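Local coordinates for prophage MuSo2, 43 kDa tail protein (Shewanella oneidensis, PDB 3CDD) that probably forms part of the trimeric baseplate hub of a Mu-like contractile phage tail, at residues S206-A218 / D240-I254. Numbering follows the deposited sequence. Where two conformers were deposited one is given.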
# COMPACT_ATOMS: atom_id res chain seq x y z
N SER A 206 15.50 13.45 -8.89
CA SER A 206 16.08 12.51 -7.97
C SER A 206 17.15 11.64 -8.61
O SER A 206 17.10 11.40 -9.81
CB SER A 206 14.95 11.63 -7.42
OG SER A 206 15.43 10.69 -6.48
N TRP A 207 18.11 11.15 -7.79
CA TRP A 207 19.01 10.07 -8.19
C TRP A 207 18.76 8.74 -7.46
O TRP A 207 19.57 7.83 -7.61
CB TRP A 207 20.48 10.44 -7.93
CG TRP A 207 21.13 11.34 -8.97
CD1 TRP A 207 20.51 12.10 -9.92
CD2 TRP A 207 22.53 11.59 -9.11
NE1 TRP A 207 21.44 12.80 -10.64
CE2 TRP A 207 22.69 12.51 -10.16
CE3 TRP A 207 23.67 11.13 -8.42
CZ2 TRP A 207 23.94 12.98 -10.57
CZ3 TRP A 207 24.92 11.60 -8.82
CH2 TRP A 207 25.05 12.51 -9.89
N ARG A 208 17.71 8.61 -6.66
CA ARG A 208 17.46 7.36 -5.91
C ARG A 208 17.45 6.16 -6.86
O ARG A 208 17.92 5.08 -6.50
CB ARG A 208 16.15 7.42 -5.10
CG ARG A 208 16.22 8.25 -3.83
CD ARG A 208 14.81 8.57 -3.24
NE ARG A 208 14.86 9.69 -2.29
CZ ARG A 208 15.18 9.61 -0.99
NH1 ARG A 208 15.47 8.42 -0.43
NH2 ARG A 208 15.20 10.72 -0.25
N GLN A 209 16.95 6.36 -8.07
CA GLN A 209 16.80 5.26 -9.02
C GLN A 209 17.69 5.42 -10.24
O GLN A 209 17.49 4.76 -11.24
CB GLN A 209 15.32 5.06 -9.40
CG GLN A 209 14.47 4.67 -8.19
CD GLN A 209 12.97 4.62 -8.49
OE1 GLN A 209 12.38 5.62 -8.92
NE2 GLN A 209 12.36 3.46 -8.25
N ARG A 210 18.68 6.31 -10.11
CA ARG A 210 19.66 6.59 -11.15
C ARG A 210 20.93 5.84 -10.86
O ARG A 210 21.31 5.67 -9.67
CB ARG A 210 19.95 8.10 -11.24
CG ARG A 210 18.76 8.96 -11.74
CD ARG A 210 18.35 8.60 -13.12
NE ARG A 210 19.35 9.01 -14.11
CZ ARG A 210 19.44 10.25 -14.60
NH1 ARG A 210 18.60 11.19 -14.20
NH2 ARG A 210 20.39 10.54 -15.48
N PHE A 211 21.59 5.37 -11.93
CA PHE A 211 22.82 4.56 -11.78
C PHE A 211 23.85 4.97 -12.81
O PHE A 211 23.48 5.47 -13.86
CB PHE A 211 22.52 3.05 -11.83
CG PHE A 211 21.55 2.59 -10.76
CD1 PHE A 211 20.18 2.61 -11.00
CD2 PHE A 211 22.02 2.16 -9.51
CE1 PHE A 211 19.28 2.20 -10.02
CE2 PHE A 211 21.12 1.77 -8.53
CZ PHE A 211 19.74 1.79 -8.77
N SER A 212 25.13 4.78 -12.48
CA SER A 212 26.24 5.18 -13.34
C SER A 212 26.49 4.20 -14.47
O SER A 212 26.99 4.56 -15.53
CB SER A 212 27.53 5.37 -12.53
OG SER A 212 27.86 4.20 -11.80
N LYS A 213 26.13 2.94 -14.22
CA LYS A 213 26.35 1.86 -15.17
C LYS A 213 25.27 0.79 -15.04
O LYS A 213 24.99 0.31 -13.94
CB LYS A 213 27.73 1.25 -14.96
CG LYS A 213 28.23 0.41 -16.15
CD LYS A 213 29.67 -0.02 -15.95
CE LYS A 213 30.63 0.97 -16.59
NZ LYS A 213 32.06 0.58 -16.42
N PHE A 214 24.63 0.46 -16.16
CA PHE A 214 23.66 -0.64 -16.20
C PHE A 214 24.32 -1.84 -16.90
O PHE A 214 24.63 -1.75 -18.09
CB PHE A 214 22.39 -0.24 -16.96
CG PHE A 214 21.57 0.82 -16.29
CD1 PHE A 214 21.89 2.17 -16.43
CD2 PHE A 214 20.45 0.48 -15.54
CE1 PHE A 214 21.12 3.18 -15.81
CE2 PHE A 214 19.68 1.48 -14.91
CZ PHE A 214 20.02 2.83 -15.06
N THR A 215 24.54 -2.92 -16.15
CA THR A 215 25.05 -4.17 -16.73
C THR A 215 23.90 -5.15 -16.91
O THR A 215 23.25 -5.55 -15.93
CB THR A 215 26.14 -4.80 -15.85
OG1 THR A 215 25.69 -4.82 -14.50
CG2 THR A 215 27.42 -4.00 -15.90
N ILE A 216 23.63 -5.53 -18.15
CA ILE A 216 22.54 -6.46 -18.48
C ILE A 216 23.13 -7.83 -18.82
O ILE A 216 23.96 -7.93 -19.72
CB ILE A 216 21.65 -5.95 -19.65
CG1 ILE A 216 21.00 -4.59 -19.30
CG2 ILE A 216 20.61 -7.00 -20.06
CD1 ILE A 216 20.13 -4.56 -18.03
N LYS A 217 22.68 -8.86 -18.10
CA LYS A 217 23.19 -10.22 -18.27
C LYS A 217 22.09 -11.14 -18.80
O LYS A 217 20.95 -11.10 -18.31
CB LYS A 217 23.70 -10.77 -16.94
CG LYS A 217 24.70 -9.88 -16.24
CD LYS A 217 26.09 -10.48 -16.16
CE LYS A 217 26.30 -11.27 -14.86
NZ LYS A 217 26.20 -10.40 -13.64
N ALA A 218 22.42 -11.95 -19.80
CA ALA A 218 21.55 -13.05 -20.18
C ALA A 218 21.68 -14.14 -19.10
O ALA A 218 22.72 -14.22 -18.41
CB ALA A 218 21.94 -13.60 -21.55
N ASP A 240 27.43 -3.46 -20.91
CA ASP A 240 27.32 -2.25 -20.10
C ASP A 240 26.69 -1.12 -20.88
O ASP A 240 27.04 -0.88 -22.03
CB ASP A 240 28.70 -1.78 -19.63
CG ASP A 240 29.40 -2.80 -18.76
OD1 ASP A 240 28.72 -3.57 -18.05
OD2 ASP A 240 30.65 -2.82 -18.79
N VAL A 241 25.76 -0.43 -20.24
CA VAL A 241 25.25 0.85 -20.72
C VAL A 241 25.54 1.91 -19.65
O VAL A 241 25.04 1.85 -18.53
CB VAL A 241 23.74 0.79 -21.05
CG1 VAL A 241 23.18 2.18 -21.32
CG2 VAL A 241 23.51 -0.14 -22.25
N THR A 242 26.38 2.88 -20.02
CA THR A 242 26.77 3.96 -19.14
C THR A 242 25.72 5.06 -19.12
O THR A 242 25.08 5.37 -20.13
CB THR A 242 28.15 4.54 -19.54
OG1 THR A 242 28.63 5.38 -18.49
CG2 THR A 242 28.06 5.38 -20.82
N ASP A 243 25.52 5.65 -17.95
CA ASP A 243 24.77 6.88 -17.83
C ASP A 243 25.73 7.92 -17.27
O ASP A 243 26.02 7.94 -16.06
CB ASP A 243 23.54 6.70 -16.93
CG ASP A 243 22.74 7.99 -16.77
OD1 ASP A 243 23.17 9.07 -17.24
OD2 ASP A 243 21.65 7.93 -16.16
N SER A 244 26.20 8.77 -18.17
CA SER A 244 27.21 9.77 -17.86
C SER A 244 26.70 10.96 -17.04
O SER A 244 27.50 11.79 -16.59
CB SER A 244 27.80 10.28 -19.17
OG SER A 244 26.76 10.79 -19.97
N GLU A 245 25.39 11.06 -16.85
CA GLU A 245 24.82 12.08 -15.98
C GLU A 245 25.16 11.81 -14.51
O GLU A 245 25.20 12.74 -13.69
CB GLU A 245 23.30 12.18 -16.15
CG GLU A 245 22.85 12.62 -17.57
CD GLU A 245 21.33 12.84 -17.72
OE1 GLU A 245 20.61 12.93 -16.69
OE2 GLU A 245 20.87 12.92 -18.88
N ILE A 246 25.39 10.54 -14.18
CA ILE A 246 25.57 10.11 -12.79
C ILE A 246 27.05 9.98 -12.49
O ILE A 246 27.66 8.97 -12.84
CB ILE A 246 24.83 8.77 -12.51
CG1 ILE A 246 23.36 8.83 -12.96
CG2 ILE A 246 24.96 8.35 -11.03
CD1 ILE A 246 22.62 10.15 -12.68
N GLY A 247 27.62 10.98 -11.81
CA GLY A 247 29.08 11.09 -11.66
C GLY A 247 29.73 10.44 -10.45
O GLY A 247 30.88 10.76 -10.12
N ARG A 248 29.01 9.55 -9.78
CA ARG A 248 29.50 8.76 -8.66
C ARG A 248 29.35 7.32 -9.08
O ARG A 248 28.46 7.00 -9.86
CB ARG A 248 28.58 9.02 -7.44
CG ARG A 248 29.00 8.39 -6.15
CD ARG A 248 27.83 8.28 -5.16
NE ARG A 248 26.95 9.40 -5.34
CZ ARG A 248 25.68 9.46 -5.00
NH1 ARG A 248 25.07 8.46 -4.38
NH2 ARG A 248 25.03 10.57 -5.28
N TYR A 249 30.20 6.44 -8.56
CA TYR A 249 30.10 5.01 -8.80
C TYR A 249 28.80 4.45 -8.23
O TYR A 249 28.64 4.35 -7.01
CB TYR A 249 31.31 4.31 -8.18
CG TYR A 249 31.29 2.80 -8.22
CD1 TYR A 249 31.57 2.11 -9.41
CD2 TYR A 249 31.04 2.06 -7.06
CE1 TYR A 249 31.57 0.72 -9.45
CE2 TYR A 249 31.04 0.67 -7.09
CZ TYR A 249 31.31 0.01 -8.29
OH TYR A 249 31.32 -1.37 -8.31
N ARG A 250 27.86 4.12 -9.12
CA ARG A 250 26.58 3.54 -8.71
C ARG A 250 26.19 2.45 -9.72
O ARG A 250 25.47 2.74 -10.67
CB ARG A 250 25.49 4.64 -8.64
CG ARG A 250 25.45 5.43 -7.33
CD ARG A 250 24.41 6.58 -7.34
NE ARG A 250 23.03 6.12 -7.49
CZ ARG A 250 22.27 5.62 -6.51
NH1 ARG A 250 22.72 5.49 -5.25
NH2 ARG A 250 21.03 5.24 -6.78
N PRO A 251 26.72 1.22 -9.54
CA PRO A 251 26.40 0.15 -10.47
C PRO A 251 25.08 -0.58 -10.24
O PRO A 251 24.72 -0.88 -9.09
CB PRO A 251 27.57 -0.82 -10.29
CG PRO A 251 27.95 -0.66 -8.86
CD PRO A 251 27.68 0.77 -8.50
N LEU A 252 24.39 -0.89 -11.33
CA LEU A 252 23.25 -1.79 -11.33
C LEU A 252 23.41 -2.96 -12.32
O LEU A 252 23.50 -2.76 -13.53
CB LEU A 252 21.94 -1.04 -11.63
CG LEU A 252 20.66 -1.80 -11.28
CD1 LEU A 252 20.57 -2.00 -9.77
CD2 LEU A 252 19.44 -1.09 -11.81
N ILE A 253 23.43 -4.18 -11.77
CA ILE A 253 23.43 -5.43 -12.55
C ILE A 253 22.01 -6.00 -12.65
O ILE A 253 21.31 -6.09 -11.65
CB ILE A 253 24.37 -6.50 -11.91
CG1 ILE A 253 25.79 -5.95 -11.69
CG2 ILE A 253 24.37 -7.78 -12.75
CD1 ILE A 253 26.72 -6.85 -10.89
N ILE A 254 21.61 -6.41 -13.86
CA ILE A 254 20.25 -6.92 -14.10
C ILE A 254 20.22 -8.16 -15.01
O ILE A 254 20.75 -8.12 -16.12
CB ILE A 254 19.33 -5.82 -14.72
CG1 ILE A 254 19.11 -4.67 -13.74
CG2 ILE A 254 17.98 -6.41 -15.16
CD1 ILE A 254 18.49 -3.45 -14.35
O HOH W 1 20.29 6.42 -14.45
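Strand 213-217 is central in a three-stranded mixed sheet: its axis runs 4.6 Å from that of 240-242, antiparallel at 161°, and 4.8 Å from that of 251-254, parallel at 16°. F214 exchanges both backbone hydrogen bonds with V241, while K213 O, T215 N, T215 O and K217 N alternate along the parallel edge with L252 and I254. F214, V241 and L252 share one face.

The loop 207-212 before the central strand meets the loop 243-250, which connects the two outer strands, through two arginines. R250 grips R210 O with NE, at 2.8 Å, and NH2, and that oxygen lies close to the R250 guanidinium plane. R210, bent at chi2 and chi3, turns its own guanidinium to two acids: NH2 meets the syn lone pair of D243 OD2 at 3.0 Å in a nearly coplanar salt bridge, and reaches E245 OE1 at 2.7 Å from above that carboxylate's plane. D243 OD1 also closes an Asx turn to E245 N, which limits the rotation of the carboxylate; a water bridges R210 NE, F211 N and D243 OD2.

The sheet, ordered 240-242, 213-217, 251-254, packs on helix 262-278, and the contact's centre lies about 28 Å from the chain centre, at a subunit boundary: R250 NH1 also salt-bridges D101 and D104 of the second subunit. I246 CD1 sits over W207's five-membered ring, 3.6 Å from its centroid, and touches the R210 guanidinium face too. F211's ring is sandwiched between L252 CB and CD2 on one face and R250 NH2 on the other. S212 OG sits between its own backbone N and carbonyl carbon (chi1 56°), where it accepts a bond from R250 N at 2.7 Å, while S212 N donates to R250 O.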